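Local coordinates for oxysterol-binding protein homolog 1 (Saccharomyces cerevisiae, PDB 5H28) that carries sterols and other lipids between membranes, its ankyrin-repeat domain, the part described here, targeting it to the nucleus-vacuole junction through NVJ1, at residues N36-Q39 with V40-M44; K214-R217 with K218-P222; L250-A253 with T254-S258. One frame throughout, in Å; residues are numbered along the deposited sequence.

How the contacts relate
The three contacts come in series along the chain, and all are local. Contact 1 takes in nearly all of helix 35-42 and the step through L43 into helix 44-51. Contact 2 is a hairpin-like loop between helices 199-207 and 241-256, and contact 3 is the C-terminal end of helix 241-256. Contact 1 lies on the opposite side of the chain's centre from the others, its centre 49 Å from that of contact 2 and 46 Å from that of contact 3. Contacts 2 and 3, with centres 16 Å apart, touch by packing of P222 O on L250 CD1 at 3.8 Å. This is consistent with an elongated, strand-free ankyrin domain, the part that targets the protein through NVJ1.

Contact 1: residues N36-Q39 with V40-M44; sequences NVQQ and VLHLM
H42 closes the C-terminal end of helix 35-42 by a local, one-turn contact in which its ring reaches back to the backbone of Q38. The imidazole ND1 gives a hydrogen bond to Q38 O at 2.8 Å, with an N-H...O angle of 161°. The oxygen lies at the ring edge, in the ring plane, while ND1 stands above the plane of the Q38 carbonyl. The same oxygen takes the backbone bond from H42 N at 3.0 Å. Two donors of H42 thus grip it, and the ND1 bond restrains the turning of the imidazole; the proton on ND1 is implied by this bond. A chi1 of -87° swings the ring back toward the preceding turn. The Q38 amide crosses the ring with planes 72° apart, Q38 OE1 coming 3.8 Å from H42 CE1.

The predicted first ankyrin repeat begins at V40, part-way along this helix. V40 N to N36 O and L41 N to V37 O continue the helical bonding, and L43 then takes the N-cap position of helix 44-51. On the buried side V37 and L41 run abreast, with V37 CG1 3.8 Å from L41 CD1. V37 and V40 pack against L5 and L9 of helix 2-15, and L41 against F29 and I75. Q39, itself exposed, has its OE1 hydrogen-bonded by K2 NZ of helix 2-15.

Contact 2: residues K214-R217 with K218-P222; sequences KRDR and KGKLP
The carboxylate of D216 reaches across a tight loop to the backbone of K218 and K220, and its conformation suits it to gather two backbone N-H groups. CG stands between the backbone N and the carbonyl carbon (chi1 69°), which swings OD1 into the bend. There OD1 accepts two hydrogen bonds, from K218 N at 2.9 Å, forming an Asx turn, and from K220 N at 3.0 Å. The two donors come from opposite faces of the carboxylate plane, so the oxygen is clasped between them.

Around this side chain runs a type I beta turn from D216 to G219, closed by G219 N to D216 O at 2.8 Å; G219 itself takes a positive phi of 74°. Beyond the turn D216 N returns a bond to K220 O, completing the pattern of a type I turn with a G1 bulge, although no regular strand flanks it. The loop resembles the hairpin loops that connect ankyrin repeats. It begins where the predicted third repeat ends, and K214 O is bound by H191 of helix 189-196, against which P222 also packs.

R215 runs extended from CG to NE and crosses L221. Its guanidinium presents one face to L221 CG, which sits 3.5 Å above the plane and toward the rim, while the edge gives an in-plane hydrogen bond from NH2 to G219 O. Lower down the chain, R215 CG touches L221 CD2 at 3.6 Å.

R217 CG also lies between backbone N and carbonyl carbon (chi1 64°), and its chain extends to NE beside an equally extended K218, whose CE rests over one face of the R217 guanidinium. Their charged ends come within 4.4 Å, R217 NH2 to K218 NZ; the salt bridge of R217 NE with D187 probably offsets this closeness.

Contact 3: residues L250-A253 with T254-S258; sequences LERA and TREQS
Two guanidinium groups on one helical turn are used in different ways, that of R252 by its edge and that of R255 by a face. At the edge of R252, in its plane, lies E256 OE1, joined to NE by a nearly straight salt-bridge hydrogen bond of 2.6 Å with an angle of 169°. NE meets this oxygen from above the carboxylate plane, and the two flat groups are almost perpendicular, 88° apart. R252 extends from a CG anti to the backbone N (chi1 175°), which carries NE forward along the helix to the glutamate four residues on.

R255 bends at chi3 and folds back, laying one face over the backbone of the preceding turn: R252 CA and E251 O sit beneath the rim of the group. Its NH2 gives a hydrogen bond to a water that donates to E251 OE2, bridging two charged groups that do not meet directly.

T254 OG1 gives its hydrogen to L250 O at 2.7 Å, and T254 N reaches the same oxygen from the opposite face of the carbonyl plane. A second water links A253 O to Q257 OE1, while Q257 NE2 hydrogen-bonds V259 O and Q257 N bonds A253 O at 2.7 Å near the helix end.

Helix 241-256 keeps its arginines on the exposed side; on the other, L250 packs on V226 and T254 on F213. Q257 packs on D211 and P212, and all these partners lie in the loop that follows helix 199-207.

Contact 1: residues N36-Q39 with V40-M44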
loop_
_atom_site.group_PDB
_atom_site.type_symbol
_atom_site.label_atom_id
_atom_site.label_comp_id
_atom_site.label_asym_id
_atom_site.label_seq_id
_atom_site.Cartn_x
_atom_site.Cartn_y
_atom_site.Cartn_z
ATOM N N ASN A 36 17.900 -22.956 0.322
ATOM C CA ASN A 36 18.921 -22.006 0.745
ATOM C C ASN A 36 19.133 -20.930 -0.303
ATOM O O ASN A 36 19.276 -19.753 0.028
ATOM C CB ASN A 36 20.238 -22.728 1.023
ATOM C CG ASN A 36 20.115 -23.742 2.139
ATOM O OD1 ASN A 36 19.547 -23.453 3.192
ATOM N ND2 ASN A 36 20.652 -24.935 1.918
ATOM N N VAL A 37 19.157 -21.338 -1.567
ATOM C CA VAL A 37 19.331 -20.401 -2.666
ATOM C C VAL A 37 18.202 -19.379 -2.642
ATOM O O VAL A 37 18.438 -18.177 -2.727
ATOM C CB VAL A 37 19.339 -21.141 -4.025
ATOM C CG1 VAL A 37 19.205 -20.151 -5.175
ATOM C CG2 VAL A 37 20.635 -21.935 -4.163
ATOM N N GLN A 38 16.973 -19.867 -2.512
ATOM C CA GLN A 38 15.807 -18.997 -2.468
ATOM C C GLN A 38 15.839 -18.049 -1.273
ATOM O O GLN A 38 15.599 -16.854 -1.412
ATOM C CB GLN A 38 14.526 -19.833 -2.405
ATOM C CG GLN A 38 14.179 -20.558 -3.692
ATOM C CD GLN A 38 13.768 -19.609 -4.796
ATOM O OE1 GLN A 38 12.885 -18.773 -4.610
ATOM N NE2 GLN A 38 14.404 -19.735 -5.954
ATOM N N GLN A 39 16.142 -18.585 -0.097
ATOM C CA GLN A 39 16.172 -17.775 1.107
ATOM C C GLN A 39 17.189 -16.642 1.062
ATOM O O GLN A 39 16.905 -15.536 1.524
ATOM C CB GLN A 39 16.413 -18.667 2.322
ATOM C CG GLN A 39 15.214 -19.550 2.633
ATOM C CD GLN A 39 15.494 -20.579 3.702
ATOM O OE1 GLN A 39 15.962 -20.250 4.788
ATOM N NE2 GLN A 39 15.193 -21.837 3.404
ATOM N N VAL A 40 18.367 -16.908 0.509
ATOM C CA VAL A 40 19.391 -15.876 0.422
ATOM C C VAL A 40 19.029 -14.838 -0.638
ATOM O O VAL A 40 19.268 -13.645 -0.445
ATOM C CB VAL A 40 20.774 -16.491 0.116
ATOM C CG1 VAL A 40 21.799 -15.392 -0.163
ATOM C CG2 VAL A 40 21.231 -17.324 1.306
ATOM N N LEU A 41 18.454 -15.285 -1.754
ATOM C CA LEU A 41 18.052 -14.363 -2.813
ATOM C C LEU A 41 16.974 -13.408 -2.307
ATOM O O LEU A 41 16.963 -12.236 -2.678
ATOM C CB LEU A 41 17.542 -15.129 -4.040
ATOM C CG LEU A 41 18.603 -15.824 -4.895
ATOM C CD1 LEU A 41 17.921 -16.635 -5.986
ATOM C CD2 LEU A 41 19.542 -14.791 -5.505
ATOM N N HIS A 42 16.070 -13.904 -1.462
ATOM C CA HIS A 42 15.012 -13.062 -0.904
ATOM C C HIS A 42 15.580 -11.934 -0.041
ATOM O O HIS A 42 14.928 -10.912 0.158
ATOM C CB HIS A 42 14.041 -13.891 -0.052
ATOM C CG HIS A 42 12.928 -14.516 -0.834
ATOM N ND1 HIS A 42 13.107 -15.623 -1.633
ATOM C CD2 HIS A 42 11.623 -14.174 -0.950
ATOM C CE1 HIS A 42 11.961 -15.935 -2.213
ATOM N NE2 HIS A 42 11.044 -15.071 -1.816
ATOM N N LEU A 43 16.790 -12.120 0.475
ATOM C CA LEU A 43 17.413 -11.096 1.311
ATOM C C LEU A 43 18.479 -10.305 0.565
ATOM O O LEU A 43 19.162 -9.470 1.151
ATOM C CB LEU A 43 18.032 -11.734 2.559
ATOM C CG LEU A 43 17.038 -12.325 3.563
ATOM C CD1 LEU A 43 17.788 -13.127 4.613
ATOM C CD2 LEU A 43 16.232 -11.212 4.213
ATOM N N MET A 44 18.611 -10.550 -0.736
ATOM C CA MET A 44 19.622 -9.854 -1.516
ATOM C C MET A 44 19.508 -8.334 -1.483
ATOM O O MET A 44 20.519 -7.642 -1.365
ATOM C CB MET A 44 19.611 -10.348 -2.963
ATOM C CG MET A 44 20.607 -9.617 -3.864
ATOM S SD MET A 44 20.901 -10.473 -5.424
ATOM C CE MET A 44 19.239 -10.556 -6.078
#

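Contact 2: residues K214-R217 with K218-P222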
loop_
_atom_site.group_PDB
_atom_site.type_symbol
_atom_site.label_atom_id
_atom_site.label_comp_id
_atom_site.label_asym_id
_atom_site.label_seq_id
_atom_site.Cartn_x
_atom_site.Cartn_y
_atom_site.Cartn_z
ATOM N N LYS A 214 -19.572 6.183 10.700
ATOM C CA LYS A 214 -18.697 7.342 10.571
ATOM C C LYS A 214 -19.438 8.638 10.266
ATOM O O LYS A 214 -20.291 8.689 9.377
ATOM C CB LYS A 214 -17.653 7.085 9.482
ATOM C CG LYS A 214 -16.565 8.141 9.399
ATOM C CD LYS A 214 -15.675 8.109 10.634
ATOM C CE LYS A 214 -14.623 9.201 10.588
ATOM N NZ LYS A 214 -13.682 9.099 11.736
ATOM N N ARG A 215 -19.102 9.685 11.010
ATOM C CA ARG A 215 -19.703 11.000 10.818
ATOM C C ARG A 215 -18.764 11.862 9.978
ATOM O O ARG A 215 -17.551 11.883 10.213
ATOM C CB ARG A 215 -19.954 11.659 12.178
ATOM C CG ARG A 215 -20.946 10.887 13.036
ATOM C CD ARG A 215 -20.963 11.362 14.483
ATOM N NE ARG A 215 -21.946 10.620 15.273
ATOM C CZ ARG A 215 -23.261 10.755 15.145
ATOM N NH1 ARG A 215 -24.080 10.039 15.898
ATOM N NH2 ARG A 215 -23.759 11.616 14.267
ATOM N N ASP A 216 -19.316 12.559 8.988
ATOM C CA ASP A 216 -18.492 13.417 8.145
ATOM C C ASP A 216 -18.203 14.753 8.823
ATOM O O ASP A 216 -18.509 14.932 10.002
ATOM C CB ASP A 216 -19.146 13.629 6.768
ATOM C CG ASP A 216 -20.411 14.472 6.822
ATOM O OD1 ASP A 216 -20.790 14.970 7.902
ATOM O OD2 ASP A 216 -21.032 14.640 5.752
ATOM N N ARG A 217 -17.614 15.686 8.081
ATOM C CA ARG A 217 -17.259 16.986 8.636
ATOM C C ARG A 217 -18.435 17.773 9.198
ATOM O O ARG A 217 -18.245 18.655 10.037
ATOM C CB ARG A 217 -16.520 17.829 7.589
ATOM C CG ARG A 217 -17.325 18.204 6.359
ATOM C CD ARG A 217 -16.449 18.985 5.387
ATOM N NE ARG A 217 -17.113 19.271 4.118
ATOM C CZ ARG A 217 -17.963 20.273 3.918
ATOM N NH1 ARG A 217 -18.264 21.104 4.906
ATOM N NH2 ARG A 217 -18.516 20.442 2.724
ATOM N N LYS A 218 -19.642 17.454 8.745
ATOM C CA LYS A 218 -20.834 18.142 9.229
ATOM C C LYS A 218 -21.463 17.361 10.376
ATOM O O LYS A 218 -22.553 17.693 10.841
ATOM C CB LYS A 218 -21.839 18.314 8.092
ATOM C CG LYS A 218 -21.297 19.121 6.926
ATOM C CD LYS A 218 -22.344 19.309 5.848
ATOM C CE LYS A 218 -21.790 20.108 4.683
ATOM N NZ LYS A 218 -22.816 20.312 3.623
ATOM N N GLY A 219 -20.759 16.326 10.827
ATOM C CA GLY A 219 -21.242 15.500 11.922
ATOM C C GLY A 219 -22.374 14.567 11.540
ATOM O O GLY A 219 -23.011 13.967 12.407
ATOM N N LYS A 220 -22.613 14.423 10.241
ATOM C CA LYS A 220 -23.693 13.576 9.748
ATOM C C LYS A 220 -23.320 12.127 9.460
ATOM O O LYS A 220 -22.227 11.834 8.964
ATOM C CB LYS A 220 -24.285 14.183 8.473
ATOM C CG LYS A 220 -25.131 15.413 8.713
ATOM C CD LYS A 220 -26.455 15.024 9.344
ATOM C CE LYS A 220 -27.197 16.237 9.868
ATOM N NZ LYS A 220 -26.422 16.885 10.958
ATOM N N LEU A 221 -24.242 11.227 9.785
ATOM C CA LEU A 221 -24.066 9.806 9.519
ATOM C C LEU A 221 -24.608 9.600 8.112
ATOM O O LEU A 221 -25.462 10.363 7.659
ATOM C CB LEU A 221 -24.898 8.957 10.484
ATOM C CG LEU A 221 -24.542 8.933 11.971
ATOM C CD1 LEU A 221 -25.641 8.215 12.740
ATOM C CD2 LEU A 221 -23.203 8.237 12.168
ATOM N N PRO A 222 -24.126 8.576 7.399
ATOM C CA PRO A 222 -24.625 8.333 6.044
ATOM C C PRO A 222 -26.154 8.207 5.987
ATOM O O PRO A 222 -26.798 8.743 5.084
ATOM C CB PRO A 222 -23.927 7.035 5.648
ATOM C CG PRO A 222 -22.612 7.134 6.359
ATOM C CD PRO A 222 -23.010 7.665 7.723
#

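Contact 3: residues L250-A253 with T254-S258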
loop_
_atom_site.group_PDB
_atom_site.type_symbol
_atom_site.label_atom_id
_atom_site.label_comp_id
_atom_site.label_asym_id
_atom_site.label_seq_id
_atom_site.Cartn_x
_atom_site.Cartn_y
_atom_site.Cartn_z
ATOM N N LEU A 250 -28.275 0.925 4.288
ATOM C CA LEU A 250 -27.543 1.490 5.409
ATOM C C LEU A 250 -27.978 0.910 6.753
ATOM O O LEU A 250 -27.161 0.775 7.663
ATOM C CB LEU A 250 -27.675 3.014 5.399
ATOM C CG LEU A 250 -27.006 3.642 4.172
ATOM C CD1 LEU A 250 -27.357 5.114 4.078
ATOM C CD2 LEU A 250 -25.495 3.453 4.261
ATOM N N GLU A 251 -29.254 0.561 6.886
ATOM C CA GLU A 251 -29.732 -0.023 8.136
ATOM C C GLU A 251 -29.111 -1.403 8.316
ATOM O O GLU A 251 -28.681 -1.765 9.413
ATOM C CB GLU A 251 -31.262 -0.111 8.136
ATOM C CG GLU A 251 -31.931 1.240 8.342
ATOM C CD GLU A 251 -33.438 1.202 8.182
ATOM O OE1 GLU A 251 -34.085 2.226 8.490
ATOM O OE2 GLU A 251 -33.975 0.161 7.743
ATOM N N ARG A 252 -29.060 -2.162 7.226
ATOM C CA ARG A 252 -28.475 -3.498 7.234
ATOM C C ARG A 252 -26.980 -3.402 7.527
ATOM O O ARG A 252 -26.444 -4.159 8.338
ATOM C CB ARG A 252 -28.686 -4.174 5.874
ATOM C CG ARG A 252 -28.000 -5.525 5.734
ATOM C CD ARG A 252 -28.222 -6.130 4.353
ATOM N NE ARG A 252 -27.518 -7.402 4.207
ATOM C CZ ARG A 252 -27.561 -8.171 3.124
ATOM N NH1 ARG A 252 -26.882 -9.310 3.095
ATOM N NH2 ARG A 252 -28.283 -7.808 2.071
ATOM N N ALA A 253 -26.315 -2.463 6.863
ATOM C CA ALA A 253 -24.881 -2.269 7.044
ATOM C C ALA A 253 -24.564 -1.867 8.476
ATOM O O ALA A 253 -23.533 -2.258 9.022
ATOM C CB ALA A 253 -24.370 -1.207 6.076
ATOM N N THR A 254 -25.449 -1.085 9.082
ATOM C CA THR A 254 -25.248 -0.649 10.456
ATOM C C THR A 254 -25.285 -1.862 11.385
ATOM O O THR A 254 -24.575 -1.906 12.391
ATOM C CB THR A 254 -26.323 0.380 10.869
ATOM O OG1 THR A 254 -26.198 1.548 10.046
ATOM C CG2 THR A 254 -26.150 0.789 12.321
ATOM N N ARG A 255 -26.102 -2.851 11.036
ATOM C CA ARG A 255 -26.206 -4.064 11.839
ATOM C C ARG A 255 -25.026 -5.003 11.582
ATOM O O ARG A 255 -24.522 -5.646 12.504
ATOM C CB ARG A 255 -27.517 -4.804 11.533
ATOM C CG ARG A 255 -28.784 -4.065 11.948
ATOM C CD ARG A 255 -30.014 -4.965 11.820
ATOM N NE ARG A 255 -30.294 -5.356 10.439
ATOM C CZ ARG A 255 -30.960 -4.608 9.563
ATOM N NH1 ARG A 255 -31.158 -5.050 8.327
ATOM N NH2 ARG A 255 -31.441 -3.425 9.922
ATOM N N GLU A 256 -24.585 -5.065 10.328
ATOM C CA GLU A 256 -23.487 -5.942 9.921
ATOM C C GLU A 256 -22.063 -5.438 10.159
ATOM O O GLU A 256 -21.145 -6.240 10.326
ATOM C CB GLU A 256 -23.621 -6.283 8.433
ATOM C CG GLU A 256 -24.867 -7.058 8.052
ATOM C CD GLU A 256 -24.944 -7.330 6.556
ATOM O OE1 GLU A 256 -25.904 -8.000 6.122
ATOM O OE2 GLU A 256 -24.048 -6.874 5.816
ATOM N N GLN A 257 -21.876 -4.122 10.159
ATOM C CA GLN A 257 -20.547 -3.528 10.328
ATOM C C GLN A 257 -19.642 -4.253 11.327
ATOM O O GLN A 257 -18.501 -4.586 10.999
ATOM C CB GLN A 257 -20.680 -2.048 10.707
ATOM C CG GLN A 257 -19.361 -1.277 10.767
ATOM C CD GLN A 257 -18.498 -1.446 9.529
ATOM O OE1 GLN A 257 -19.002 -1.546 8.409
ATOM N NE2 GLN A 257 -17.182 -1.465 9.728
ATOM N N SER A 258 -20.152 -4.484 12.534
ATOM C CA SER A 258 -19.420 -5.176 13.595
ATOM C C SER A 258 -18.275 -4.381 14.229
ATOM O O SER A 258 -18.167 -4.309 15.455
ATOM C CB SER A 258 -18.896 -6.522 13.082
ATOM O OG SER A 258 -19.967 -7.386 12.743
HETATM O O HOH W 1 -33.958 -2.485 8.013
HETATM O O HOH W 2 -21.171 -2.342 7.113
#